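Local coordinates for protein glucose-resistance amylase regulator (PDB 4RK6) that binds glucose in the sugar-binding core of a LacI-family protein and probably regulates transcription by binding DNA at cis-regulatory sites, at residues N115-Y120 with T272-R277; V132-L137 with N168-E173; T196-G201 with D225-T230; L219-I224 with P235-V240. All coordinates share one frame; numbering follows the deposited sequence.

Interaction 1: N115-Y120 with T272-R277; sequences NSIVDY and TELIQR
Thr272 meets Ser116 only through a water, on the stretch of strand 267-275 that runs past helix 110-123. Thr272 OG1 lies 2.9 Å from water 1. In one of the two conformers of Ser116, the same water donates a hydrogen bond to Ser116 OG at 3.2 Å, and in that conformer Ser116 OG is also bonded to the carbonyl of Met113, one turn back.

Leu274 makes the main apolar contact. With CG anti to the backbone N (chi1 -167°), its branch extends to the helix and CD1 does all the touching. Leu274 CD1 sits 3.9 Å from Tyr120 CB. It approaches Ile117 more loosely, with Leu274 CD1 4.4 Å from Ile117 CG1. Against the backbone, Leu274 CD1 comes to 3.8 Å from Ser116 O. A leucine suits the place because one slim methyl can enter between residues a turn apart, where the axes of 115-120 and 273-275 pass 9.5 Å from each other at an angle of 43°.

Further on, Gln276 lays its aliphatic CG 3.7 Å from Tyr120 OH. The two side chains cross at about a right angle, while the planes of the phenol ring and the amide are tilted only 6° from each other. Tyrosine is long enough to span this gap and ends in a group tolerant of a partly exposed position.

Ile117, on the inner side of the helix, also packs on Val240 and Ile224. The arrangement is the helix-on-sheet packing of an alpha/beta domain of the periplasmic-binding-protein-like fold, here where helix 110-123 covers strand 267-275.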
loop_
_atom_site.group_PDB
_atom_site.type_symbol
_atom_site.label_atom_id
_atom_site.label_comp_id
_atom_site.label_asym_id
_atom_site.label_seq_id
_atom_site.Cartn_x
_atom_site.Cartn_y
_atom_site.Cartn_z
ATOM N N ASN A 115 24.930 5.588 6.429
ATOM C CA ASN A 115 26.086 5.378 7.251
ATOM C C ASN A 115 25.779 4.564 8.525
ATOM O O ASN A 115 26.584 3.738 8.925
ATOM C CB ASN A 115 26.727 6.706 7.587
ATOM C CG ASN A 115 28.089 6.537 8.164
ATOM O OD1 ASN A 115 28.991 6.016 7.505
ATOM N ND2 ASN A 115 28.251 6.934 9.424
ATOM N N SER A 116 24.609 4.755 9.120
ATOM C CA SER A 116 24.208 3.959 10.279
ATOM C C SER A 116 24.109 2.477 9.907
ATOM O O SER A 116 24.447 1.622 10.676
ATOM C CB SER A 116 22.893 4.462 10.892
ATOM O OG SER A 116 21.753 4.092 10.127
ATOM N N ILE A 117 23.645 2.179 8.707
ATOM C CA ILE A 117 23.461 0.782 8.321
ATOM C C ILE A 117 24.813 0.130 8.063
ATOM O O ILE A 117 25.068 -0.963 8.503
ATOM C CB ILE A 117 22.576 0.644 7.061
ATOM C CG1 ILE A 117 21.172 1.201 7.333
ATOM C CG2 ILE A 117 22.544 -0.806 6.607
ATOM C CD1 ILE A 117 20.333 1.364 6.080
ATOM N N VAL A 118 25.679 0.832 7.336
ATOM C CA VAL A 118 26.997 0.316 7.022
ATOM C C VAL A 118 27.786 0.127 8.311
ATOM O O VAL A 118 28.430 -0.893 8.507
ATOM C CB VAL A 118 27.724 1.275 6.057
ATOM C CG1 VAL A 118 29.202 0.926 5.959
ATOM C CG2 VAL A 118 27.085 1.245 4.696
ATOM N N ASP A 119 27.708 1.098 9.218
ATOM C CA ASP A 119 28.404 0.976 10.497
ATOM C C ASP A 119 27.982 -0.275 11.289
ATOM O O ASP A 119 28.808 -1.014 11.831
ATOM C CB ASP A 119 28.178 2.225 11.338
ATOM C CG ASP A 119 29.286 2.448 12.326
ATOM O OD1 ASP A 119 30.454 2.593 11.906
ATOM O OD2 ASP A 119 28.989 2.454 13.526
ATOM N N TYR A 120 26.677 -0.499 11.337
ATOM C CA TYR A 120 26.116 -1.661 12.003
ATOM C C TYR A 120 26.553 -2.955 11.336
ATOM O O TYR A 120 26.982 -3.896 12.006
ATOM C CB TYR A 120 24.574 -1.559 12.023
ATOM C CG TYR A 120 23.912 -2.777 12.561
ATOM C CD1 TYR A 120 24.144 -3.192 13.862
ATOM C CD2 TYR A 120 23.064 -3.528 11.774
ATOM C CE1 TYR A 120 23.533 -4.333 14.373
ATOM C CE2 TYR A 120 22.454 -4.663 12.271
ATOM C CZ TYR A 120 22.683 -5.067 13.548
ATOM O OH TYR A 120 22.048 -6.205 13.996
ATOM N N THR A 272 15.897 9.354 12.316
ATOM C CA THR A 272 15.518 7.962 12.060
ATOM C C THR A 272 16.142 7.085 13.127
ATOM O O THR A 272 16.894 7.543 13.995
ATOM C CB THR A 272 16.001 7.469 10.679
ATOM O OG1 THR A 272 17.428 7.401 10.642
ATOM C CG2 THR A 272 15.503 8.369 9.602
ATOM N N GLU A 273 15.858 5.802 13.047
ATOM C CA GLU A 273 16.404 4.869 14.003
ATOM C C GLU A 273 16.485 3.504 13.335
ATOM O O GLU A 273 15.641 3.173 12.492
ATOM C CB GLU A 273 15.490 4.787 15.209
ATOM C CG GLU A 273 14.048 4.406 14.869
ATOM C CD GLU A 273 13.072 4.721 15.998
ATOM O OE1 GLU A 273 13.427 5.521 16.908
ATOM O OE2 GLU A 273 11.952 4.149 15.977
ATOM N N LEU A 274 17.485 2.754 13.745
ATOM C CA LEU A 274 17.746 1.450 13.179
ATOM C C LEU A 274 17.111 0.449 14.130
ATOM O O LEU A 274 17.471 0.381 15.303
ATOM C CB LEU A 274 19.250 1.258 13.025
ATOM C CG LEU A 274 19.643 0.071 12.151
ATOM C CD1 LEU A 274 21.086 0.219 11.668
ATOM C CD2 LEU A 274 19.472 -1.249 12.890
ATOM N N ILE A 275 16.089 -0.253 13.646
ATOM C CA ILE A 275 15.393 -1.228 14.428
ATOM C C ILE A 275 15.901 -2.611 14.110
ATOM O O ILE A 275 15.770 -3.118 12.983
ATOM C CB ILE A 275 13.879 -1.171 14.171
ATOM C CG1 ILE A 275 13.353 0.225 14.469
ATOM C CG2 ILE A 275 13.171 -2.222 15.016
ATOM C CD1 ILE A 275 11.886 0.389 14.199
ATOM N N GLN A 276 16.481 -3.231 15.120
ATOM C CA GLN A 276 17.091 -4.535 14.965
ATOM C C GLN A 276 16.037 -5.581 15.179
ATOM O O GLN A 276 15.369 -5.576 16.209
ATOM C CB GLN A 276 18.205 -4.650 15.997
ATOM C CG GLN A 276 18.965 -5.925 16.011
ATOM C CD GLN A 276 19.645 -6.038 17.329
ATOM O OE1 GLN A 276 20.434 -5.160 17.690
ATOM N NE2 GLN A 276 19.296 -7.065 18.091
ATOM N N ARG A 277 15.862 -6.435 14.171
ATOM C CA ARG A 277 14.911 -7.540 14.235
ATOM C C ARG A 277 15.671 -8.847 13.971
ATOM O O ARG A 277 16.604 -9.127 14.687
ATOM C CB ARG A 277 13.732 -7.303 13.293
ATOM C CG ARG A 277 12.995 -6.009 13.605
ATOM C CD ARG A 277 11.552 -6.088 13.182
ATOM N NE ARG A 277 10.775 -4.905 13.535
ATOM C CZ ARG A 277 10.390 -3.978 12.678
ATOM N NH1 ARG A 277 10.754 -4.041 11.406
ATOM N NH2 ARG A 277 9.638 -2.979 13.104
HETATM O O HOH W 1 19.320 5.403 11.696
#

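Interaction 2: V132-L137 with N168-E173; sequences VGDTKL and NDHSYE. With GLC (alpha-D-glucopyranose), chain C.
Asp134 holds its CG anti to the backbone N (chi1 -173°), which sends the carboxylate on toward Lys136 NZ, while the backbone itself sets CB against the His170 ring; His170 in turn has CG beside its own backbone N (chi1 -63°), presenting a ring face to that methylene. The result is a CH-pi contact, with Asp134 CB 3.7 Å from the centroid of the His170 ring and 22° off the normal. On the opposite face lies glucose, whose C6 stands over the centre of the His170 ring, 3.7 Å above the plane. A flat imidazole is well suited to lie between an aliphatic carbon and a sugar, and its ND1 is fixed by a hydrogen bond with Thr196 OG1.

Lys136 reaches back over the loop to Asn168. Bent at its last torsion, it brings Lys136 NZ to 2.9 Å from Asn168 O, tilted from the carbonyl plane. Lys136 NZ also forms a salt bridge with Asp134 OD1, 3.2 Å away, arriving from above the carboxylate plane. Lower down the chain, Lys136 CB touches Asn168 OD1 at 3.4 Å.

Gly133 presses its carbonyl carbon C to 3.0 Å from Asp169 O, with backbone angles in which a CB would collide with the preceding carbonyl. Beyond it, Asp169 OD1 accepts from Ser171 N in an Asx turn and from Ser171 OG at 2.7 Å, and is bonded to Thr174 OG1 as well; Ser171 OG caps Thr174 N at the start of helix 172-182.

Chemically, one ammonium thus joins a carboxylate and a carbonyl from the two loops, which probably eases the negative charge of Asp134 beside the histidine whose ring face covers glucose C6.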
loop_
_atom_site.group_PDB
_atom_site.type_symbol
_atom_site.label_atom_id
_atom_site.label_comp_id
_atom_site.label_asym_id
_atom_site.label_seq_id
_atom_site.Cartn_x
_atom_site.Cartn_y
_atom_site.Cartn_z
ATOM N N VAL A 132 21.033 -3.034 -2.922
ATOM C CA VAL A 132 20.050 -3.615 -3.845
ATOM C C VAL A 132 18.792 -2.768 -3.852
ATOM O O VAL A 132 18.261 -2.442 -2.807
ATOM C CB VAL A 132 19.672 -5.077 -3.478
ATOM C CG1 VAL A 132 18.686 -5.644 -4.483
ATOM C CG2 VAL A 132 20.922 -5.946 -3.420
ATOM N N GLY A 133 18.334 -2.392 -5.037
ATOM C CA GLY A 133 17.165 -1.561 -5.184
ATOM C C GLY A 133 17.384 -0.523 -6.259
ATOM O O GLY A 133 17.805 -0.849 -7.374
ATOM N N ASP A 134 17.082 0.724 -5.938
ATOM C CA ASP A 134 17.292 1.818 -6.879
ATOM C C ASP A 134 18.750 2.302 -6.774
ATOM O O ASP A 134 19.092 3.106 -5.918
ATOM C CB ASP A 134 16.259 2.923 -6.648
ATOM C CG ASP A 134 16.320 4.011 -7.705
ATOM O OD1 ASP A 134 17.235 3.978 -8.536
ATOM O OD2 ASP A 134 15.446 4.889 -7.714
ATOM N N THR A 135 19.604 1.764 -7.649
ATOM C CA THR A 135 21.054 2.008 -7.591
ATOM C C THR A 135 21.595 2.614 -8.889
ATOM O O THR A 135 22.801 2.787 -9.024
ATOM C CB THR A 135 21.858 0.723 -7.323
ATOM O OG1 THR A 135 21.823 -0.133 -8.471
ATOM C CG2 THR A 135 21.336 -0.043 -6.121
ATOM N N LYS A 136 20.711 2.916 -9.827
ATOM C CA LYS A 136 21.122 3.374 -11.159
ATOM C C LYS A 136 21.622 4.818 -11.189
ATOM O O LYS A 136 21.213 5.663 -10.382
ATOM C CB LYS A 136 19.967 3.239 -12.151
ATOM C CG LYS A 136 18.733 4.079 -11.846
ATOM C CD LYS A 136 17.583 3.742 -12.789
ATOM C CE LYS A 136 16.405 4.697 -12.625
ATOM N NZ LYS A 136 15.723 4.591 -11.298
ATOM N N LEU A 137 22.503 5.079 -12.149
ATOM C CA LEU A 137 22.912 6.436 -12.515
ATOM C C LEU A 137 21.987 6.961 -13.615
ATOM O O LEU A 137 21.538 6.191 -14.475
ATOM C CB LEU A 137 24.363 6.405 -13.012
ATOM C CG LEU A 137 25.390 5.977 -11.966
ATOM C CD1 LEU A 137 26.705 5.505 -12.592
ATOM C CD2 LEU A 137 25.639 7.127 -11.007
ATOM N N ASN A 168 17.451 -1.142 -10.562
ATOM C CA ASN A 168 16.936 0.130 -11.096
ATOM C C ASN A 168 15.710 0.687 -10.394
ATOM O O ASN A 168 15.230 1.747 -10.776
ATOM C CB ASN A 168 16.569 -0.066 -12.562
ATOM C CG ASN A 168 17.768 -0.426 -13.394
ATOM O OD1 ASN A 168 18.813 0.190 -13.253
ATOM N ND2 ASN A 168 17.640 -1.449 -14.236
ATOM N N ASP A 169 15.176 -0.023 -9.398
ATOM C CA ASP A 169 13.973 0.471 -8.739
ATOM C C ASP A 169 13.767 -0.216 -7.396
ATOM O O ASP A 169 14.533 -1.111 -7.036
ATOM C CB ASP A 169 12.750 0.328 -9.660
ATOM C CG ASP A 169 12.341 -1.111 -9.922
ATOM O OD1 ASP A 169 12.470 -1.987 -9.043
ATOM O OD2 ASP A 169 11.813 -1.349 -11.030
ATOM N N HIS A 170 12.719 0.202 -6.679
ATOM C CA HIS A 170 12.503 -0.233 -5.292
ATOM C C HIS A 170 11.523 -1.408 -5.200
ATOM O O HIS A 170 10.895 -1.603 -4.152
ATOM C CB HIS A 170 11.885 0.912 -4.478
ATOM C CG HIS A 170 12.748 2.116 -4.350
ATOM N ND1 HIS A 170 13.943 2.111 -3.664
ATOM C CD2 HIS A 170 12.553 3.392 -4.767
ATOM C CE1 HIS A 170 14.470 3.320 -3.695
ATOM N NE2 HIS A 170 13.647 4.114 -4.363
ATOM N N SER A 171 11.380 -2.185 -6.274
ATOM C CA SER A 171 10.364 -3.234 -6.330
ATOM C C SER A 171 10.792 -4.560 -5.696
ATOM O O SER A 171 11.963 -4.876 -5.566
ATOM C CB SER A 171 9.943 -3.491 -7.787
ATOM O OG SER A 171 10.962 -4.162 -8.528
ATOM N N TYR A 172 9.783 -5.348 -5.335
ATOM C CA TYR A 172 9.962 -6.736 -4.948
ATOM C C TYR A 172 10.779 -7.505 -5.995
ATOM O O TYR A 172 11.681 -8.251 -5.656
ATOM C CB TYR A 172 8.595 -7.365 -4.781
ATOM C CG TYR A 172 8.607 -8.862 -4.567
ATOM C CD1 TYR A 172 8.725 -9.398 -3.292
ATOM C CD2 TYR A 172 8.447 -9.742 -5.639
ATOM C CE1 TYR A 172 8.708 -10.772 -3.091
ATOM C CE2 TYR A 172 8.445 -11.118 -5.449
ATOM C CZ TYR A 172 8.575 -11.630 -4.172
ATOM O OH TYR A 172 8.565 -12.986 -3.971
ATOM N N GLU A 173 10.427 -7.308 -7.260
ATOM C CA GLU A 173 11.068 -8.016 -8.355
ATOM C C GLU A 173 12.568 -7.723 -8.411
ATOM O O GLU A 173 13.368 -8.618 -8.645
ATOM C CB GLU A 173 10.405 -7.625 -9.679
ATOM C CG GLU A 173 9.004 -8.227 -9.871
ATOM C CD GLU A 173 7.859 -7.515 -9.126
ATOM O OE1 GLU A 173 8.033 -6.388 -8.578
ATOM O OE2 GLU A 173 6.745 -8.104 -9.088
HETATM C C1 GLC C . 11.391 7.414 -2.079
HETATM C C2 GLC C . 11.750 8.212 -0.826
HETATM C C3 GLC C . 12.724 7.489 0.082
HETATM C C4 GLC C . 12.267 6.041 0.278
HETATM C C5 GLC C . 12.236 5.369 -1.095
HETATM C C6 GLC C . 11.767 3.919 -1.006
HETATM O O1 GLC C . 12.404 7.618 -2.986
HETATM O O2 GLC C . 12.344 9.460 -1.178
HETATM O O3 GLC C . 12.699 8.201 1.314
HETATM O O4 GLC C . 13.116 5.391 1.175
HETATM O O5 GLC C . 11.308 6.008 -1.932
HETATM O O6 GLC C . 10.471 3.837 -0.501
#

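Interaction 3: T196-G201 with D225-T230; sequences TADMVG and DGLQQT. With GLC (alpha-D-glucopyranose), chain C.
Asp198 points its carboxylate into the turn that follows Asp225 and takes two backbone N-H groups there. Asp198 OD1, through its syn lone pair, accepts from Gly226 N at 3.0 Å with an N-H...O angle of 156°. Leu227 N donates to Asp198 OD2 at 2.8 Å, also on the syn side but 29° out of the carboxylate plane. Glycine fits the turn because Gly226 has a positive phi. Thr230 adds its methyl CG2, 3.2 Å from Asp198 OD1, while its hydroxyl donates to Leu227 O.

Outside this pair, Asp198 OD1 is also bonded to Thr223 OG1, and water 3 bridges Asp198 OD2 to Gln229 N. Water 2 links Asp198 N with Asp225 OD2, tying the first turn of helix 198-210 to the carboxylate of Asp225, which binds the sugar. Asp225 OD1 accepts from glucose O4 at 2.5 Å, and Asp225 OD2 accepts from glucose O6 at 2.6 Å; Ala197 CB packs on the sugar C6. Met199, a selenomethionine bent at its second torsion (chi2 -71°), puts CE 3.4 Å from Gln229 OE1 and packs on Gln228 of the second subunit. Gln229 NE2 bonds to Gln202 OE1 and to Gln229 OE1 of the second subunit.

The two carboxylates keep 4.7 Å between Asp198 OD2 and Asp225 OD2. Several donors grip the buried Asp198, so its negative charge is probably stabilised, and this second-shell aspartate holds the backbone that carries the glucose-binding Asp225.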
loop_
_atom_site.group_PDB
_atom_site.type_symbol
_atom_site.label_atom_id
_atom_site.label_comp_id
_atom_site.label_asym_id
_atom_site.label_seq_id
_atom_site.Cartn_x
_atom_site.Cartn_y
_atom_site.Cartn_z
ATOM N N THR A 196 17.037 -0.890 -0.668
ATOM C CA THR A 196 16.667 0.533 -0.685
ATOM C C THR A 196 15.197 0.788 -0.341
ATOM O O THR A 196 14.793 1.936 -0.152
ATOM C CB THR A 196 16.954 1.224 -2.042
ATOM O OG1 THR A 196 16.146 0.641 -3.076
ATOM C CG2 THR A 196 18.392 1.129 -2.378
ATOM N N ALA A 197 14.402 -0.278 -0.283
ATOM C CA ALA A 197 13.024 -0.192 0.206
ATOM C C ALA A 197 12.633 -1.511 0.806
ATOM O O ALA A 197 13.248 -2.542 0.521
ATOM C CB ALA A 197 12.071 0.197 -0.905
ATOM N N ASP A 198 11.638 -1.495 1.693
ATOM C CA ASP A 198 11.227 -2.725 2.376
ATOM C C ASP A 198 10.893 -3.903 1.425
ATOM O O ASP A 198 11.282 -5.049 1.692
ATOM C CB ASP A 198 10.019 -2.483 3.281
ATOM C CG ASP A 198 10.276 -1.404 4.331
ATOM O OD1 ASP A 198 11.424 -1.244 4.814
ATOM O OD2 ASP A 198 9.283 -0.731 4.659
HETATM N N MSE A 199 10.193 -3.614 0.329
HETATM C CA MSE A 199 9.747 -4.666 -0.613
HETATM C C MSE A 199 10.951 -5.312 -1.273
HETATM O O MSE A 199 10.917 -6.485 -1.573
HETATM C CB MSE A 199 8.770 -4.116 -1.657
HETATM C CG MSE A 199 7.354 -4.152 -1.132
HETATM SE SE MSE A 199 6.807 -6.041 -1.082
HETATM C CE MSE A 199 4.919 -5.537 -0.848
ATOM N N VAL A 200 12.040 -4.562 -1.462
ATOM C CA VAL A 200 13.265 -5.146 -2.001
ATOM C C VAL A 200 13.737 -6.238 -1.043
ATOM O O VAL A 200 14.128 -7.331 -1.464
ATOM C CB VAL A 200 14.362 -4.085 -2.213
ATOM C CG1 VAL A 200 15.674 -4.724 -2.657
ATOM C CG2 VAL A 200 13.899 -3.021 -3.188
ATOM N N GLY A 201 13.706 -5.947 0.257
ATOM C CA GLY A 201 14.077 -6.909 1.280
ATOM C C GLY A 201 13.189 -8.148 1.273
ATOM O O GLY A 201 13.661 -9.269 1.418
ATOM N N ASP A 225 13.150 2.123 5.328
ATOM C CA ASP A 225 11.799 2.689 5.387
ATOM C C ASP A 225 11.109 2.231 6.683
ATOM O O ASP A 225 10.555 3.037 7.414
ATOM C CB ASP A 225 10.880 2.365 4.202
ATOM C CG ASP A 225 11.194 3.185 2.967
ATOM O OD1 ASP A 225 12.034 4.113 3.057
ATOM O OD2 ASP A 225 10.635 2.858 1.893
ATOM N N GLY A 226 11.094 0.929 6.923
ATOM C CA GLY A 226 10.553 0.381 8.149
ATOM C C GLY A 226 9.042 0.342 8.234
ATOM O O GLY A 226 8.489 0.426 9.331
ATOM N N LEU A 227 8.381 0.209 7.090
ATOM C CA LEU A 227 6.920 0.079 7.040
ATOM C C LEU A 227 6.465 -1.368 7.342
ATOM O O LEU A 227 7.286 -2.227 7.707
ATOM C CB LEU A 227 6.393 0.618 5.723
ATOM C CG LEU A 227 6.649 2.126 5.510
ATOM C CD1 LEU A 227 6.366 2.497 4.067
ATOM C CD2 LEU A 227 5.823 2.958 6.472
ATOM N N GLN A 228 5.151 -1.621 7.223
ATOM C CA GLN A 228 4.555 -2.880 7.674
ATOM C C GLN A 228 5.183 -4.150 7.095
ATOM O O GLN A 228 5.265 -5.154 7.781
ATOM C CB GLN A 228 3.052 -2.891 7.377
ATOM C CG GLN A 228 2.345 -4.143 7.865
ATOM C CD GLN A 228 0.881 -4.192 7.471
ATOM O OE1 GLN A 228 0.499 -3.771 6.374
ATOM N NE2 GLN A 228 0.054 -4.733 8.358
ATOM N N GLN A 229 5.628 -4.118 5.850
ATOM C CA GLN A 229 6.268 -5.319 5.272
ATOM C C GLN A 229 7.416 -5.867 6.119
ATOM O O GLN A 229 7.638 -7.097 6.167
ATOM C CB GLN A 229 6.718 -5.066 3.835
ATOM C CG GLN A 229 6.797 -6.308 2.992
ATOM C CD GLN A 229 5.413 -6.886 2.677
ATOM O OE1 GLN A 229 4.437 -6.146 2.486
ATOM N NE2 GLN A 229 5.328 -8.187 2.615
ATOM N N THR A 230 8.146 -4.990 6.816
ATOM C CA THR A 230 9.256 -5.446 7.657
ATOM C C THR A 230 8.818 -6.264 8.866
ATOM O O THR A 230 9.572 -7.079 9.365
ATOM C CB THR A 230 10.154 -4.284 8.137
ATOM O OG1 THR A 230 9.437 -3.432 9.048
ATOM C CG2 THR A 230 10.667 -3.497 6.966
HETATM C C1 GLC C . 11.391 7.414 -2.079
HETATM C C2 GLC C . 11.750 8.212 -0.826
HETATM C C3 GLC C . 12.724 7.489 0.082
HETATM C C4 GLC C . 12.267 6.041 0.278
HETATM C C5 GLC C . 12.236 5.369 -1.095
HETATM C C6 GLC C . 11.767 3.919 -1.006
HETATM O O1 GLC C . 12.404 7.618 -2.986
HETATM O O2 GLC C . 12.344 9.460 -1.178
HETATM O O3 GLC C . 12.699 8.201 1.314
HETATM O O4 GLC C . 13.116 5.391 1.175
HETATM O O5 GLC C . 11.308 6.008 -1.932
HETATM O O6 GLC C . 10.471 3.837 -0.501
HETATM O O HOH W 2 9.387 0.502 1.941
HETATM O O HOH W 3 6.663 -1.940 4.099
#

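Interaction 4: L219-I224 with P235-V240; sequences LSIVTI and PKLTTV
Strands 220-223 and 238-241 are parallel neighbours in the central sheet, joined through helix 229-232 as a beta-alpha-beta unit of the periplasmic-binding-protein-like fold. The axes of 220-223 and 238-240 pass 4.6 Å apart at 30°, and Thr223 pairs with Thr239 and Ile224 with Val240.

Two backbone bonds hold the pair. Thr223 N donates to Thr238 O at 3.0 Å, and Val240 N donates to Thr223 O at 2.8 Å, so Thr223 uses both its N-H and its carbonyl toward the other strand. Val222 CA adds a CA-H...O contact to Thr238 O.

On one face Val222, Ile224, Thr238 and Val240 stand together, with Val222 CG2 3.9 Å from Thr238 CG2; beta-branched residues suit such an extended backbone, and Ile117 of helix 110-123 covers this side. Ile224 goes on to touch the bound glucose. The other face carries Thr223 and Thr239. Leu237 packs alongside Ile221 and Thr223: Leu237 CD2 meets Ile221 CG2 at 3.8 Å, and Leu237 CD1 meets Thr223 CG2 at 4.0 Å, Thr223 and Leu237 crossing at about a right angle.

Thr223 holds OG1 between its backbone N and carbonyl carbon (chi1 78°), and this turns the hydroxyl to the neighbouring strand as well as to Asp198 OD1. Threonine provides both a strand-forming branch and a polar group here, Thr223 OG1 lying 2.8 Å from Thr239 OG1.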
loop_
_atom_site.group_PDB
_atom_site.type_symbol
_atom_site.label_atom_id
_atom_site.label_comp_id
_atom_site.label_asym_id
_atom_site.label_seq_id
_atom_site.Cartn_x
_atom_site.Cartn_y
_atom_site.Cartn_z
ATOM N N LEU A 219 22.390 -14.935 4.007
ATOM C CA LEU A 219 22.397 -13.531 3.571
ATOM C C LEU A 219 21.741 -12.686 4.641
ATOM O O LEU A 219 20.590 -12.937 4.984
ATOM C CB LEU A 219 21.622 -13.323 2.265
ATOM C CG LEU A 219 21.561 -11.869 1.773
ATOM C CD1 LEU A 219 22.934 -11.366 1.367
ATOM C CD2 LEU A 219 20.550 -11.691 0.628
ATOM N N SER A 220 22.474 -11.703 5.160
ATOM C CA SER A 220 21.916 -10.706 6.063
ATOM C C SER A 220 21.271 -9.563 5.268
ATOM O O SER A 220 21.751 -9.207 4.191
ATOM C CB SER A 220 23.024 -10.173 6.984
ATOM O OG SER A 220 23.401 -11.153 7.955
ATOM N N ILE A 221 20.195 -8.973 5.807
ATOM C CA ILE A 221 19.493 -7.914 5.106
ATOM C C ILE A 221 19.139 -6.807 6.082
ATOM O O ILE A 221 18.676 -7.087 7.198
ATOM C CB ILE A 221 18.183 -8.411 4.425
ATOM C CG1 ILE A 221 18.440 -9.531 3.427
ATOM C CG2 ILE A 221 17.456 -7.273 3.708
ATOM C CD1 ILE A 221 17.147 -10.207 2.996
ATOM N N VAL A 222 19.349 -5.567 5.646
ATOM C CA VAL A 222 18.788 -4.390 6.311
ATOM C C VAL A 222 18.034 -3.585 5.261
ATOM O O VAL A 222 18.549 -3.345 4.166
ATOM C CB VAL A 222 19.847 -3.500 6.996
ATOM C CG1 VAL A 222 19.177 -2.282 7.627
ATOM C CG2 VAL A 222 20.631 -4.271 8.040
ATOM N N THR A 223 16.808 -3.174 5.572
ATOM C CA THR A 223 16.031 -2.341 4.642
ATOM C C THR A 223 15.929 -0.891 5.098
ATOM O O THR A 223 16.169 -0.580 6.259
ATOM C CB THR A 223 14.585 -2.832 4.412
ATOM O OG1 THR A 223 13.759 -2.463 5.523
ATOM C CG2 THR A 223 14.520 -4.304 4.198
ATOM N N ILE A 224 15.571 -0.032 4.160
ATOM C CA ILE A 224 15.261 1.362 4.445
ATOM C C ILE A 224 13.778 1.597 4.262
ATOM O O ILE A 224 13.232 1.288 3.213
ATOM C CB ILE A 224 16.041 2.310 3.530
ATOM C CG1 ILE A 224 17.518 2.211 3.873
ATOM C CG2 ILE A 224 15.509 3.740 3.709
ATOM C CD1 ILE A 224 18.439 2.840 2.850
ATOM N N PRO A 235 12.152 -14.083 7.977
ATOM C CA PRO A 235 12.305 -13.389 9.265
ATOM C C PRO A 235 11.920 -11.922 9.224
ATOM O O PRO A 235 12.015 -11.269 8.162
ATOM C CB PRO A 235 13.818 -13.477 9.504
ATOM C CG PRO A 235 14.401 -13.446 8.123
ATOM C CD PRO A 235 13.452 -14.294 7.317
ATOM N N LYS A 236 11.508 -11.376 10.371
ATOM C CA LYS A 236 11.228 -9.943 10.454
ATOM C C LYS A 236 12.495 -9.174 10.072
ATOM O O LYS A 236 13.609 -9.556 10.455
ATOM C CB LYS A 236 10.765 -9.550 11.860
ATOM C CG LYS A 236 9.376 -10.071 12.239
ATOM C CD LYS A 236 9.071 -9.814 13.711
ATOM C CE LYS A 236 7.623 -10.131 14.073
ATOM N NZ LYS A 236 6.659 -9.037 13.745
ATOM N N LEU A 237 12.309 -8.090 9.339
ATOM C CA LEU A 237 13.436 -7.350 8.767
ATOM C C LEU A 237 13.944 -6.248 9.667
ATOM O O LEU A 237 13.192 -5.379 10.117
ATOM C CB LEU A 237 13.050 -6.765 7.404
ATOM C CG LEU A 237 12.972 -7.782 6.281
ATOM C CD1 LEU A 237 12.047 -7.286 5.175
ATOM C CD2 LEU A 237 14.378 -8.094 5.741
ATOM N N THR A 238 15.248 -6.306 9.899
ATOM C CA THR A 238 16.009 -5.195 10.473
ATOM C C THR A 238 15.912 -4.045 9.478
ATOM O O THR A 238 15.995 -4.247 8.243
ATOM C CB THR A 238 17.442 -5.645 10.728
ATOM O OG1 THR A 238 17.413 -6.669 11.739
ATOM C CG2 THR A 238 18.324 -4.501 11.213
ATOM N N THR A 239 15.668 -2.837 9.989
ATOM C CA THR A 239 15.289 -1.745 9.120
ATOM C C THR A 239 15.668 -0.377 9.721
ATOM O O THR A 239 15.686 -0.211 10.955
ATOM C CB THR A 239 13.773 -1.809 8.823
ATOM O OG1 THR A 239 13.435 -0.897 7.782
ATOM C CG2 THR A 239 12.916 -1.508 10.075
ATOM N N VAL A 240 15.985 0.584 8.852
ATOM C CA VAL A 240 15.987 2.004 9.250
ATOM C C VAL A 240 14.589 2.539 9.062
ATOM O O VAL A 240 14.084 2.700 7.935
ATOM C CB VAL A 240 17.014 2.872 8.487
ATOM C CG1 VAL A 240 16.811 4.367 8.784
ATOM C CG2 VAL A 240 18.416 2.450 8.865
#

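How the interactions relate
From the N terminus, residues 115-120 open the longest loop, which interaction 1 closes near the C-terminal end at 272-277; the other three contacts all fall within that span. Interaction 2 opens next and closes at 168-173, before interaction 3 begins. Interactions 3 and 4 cross, since their segments 196-201, 219-224, 225-230 and 235-240 alternate, and Asp198 of interaction 3 meets Thr223 of interaction 4. Interactions 1 and 4 meet through adjoining strands of the sheet, where Ile275 pairs with Thr239, and Arg277 reaches Thr230 of interaction 3. Interactions 2 and 3 meet at Thr196 and both touch the glucose. Together they join helix 110-123 and the sheet to the sugar pocket.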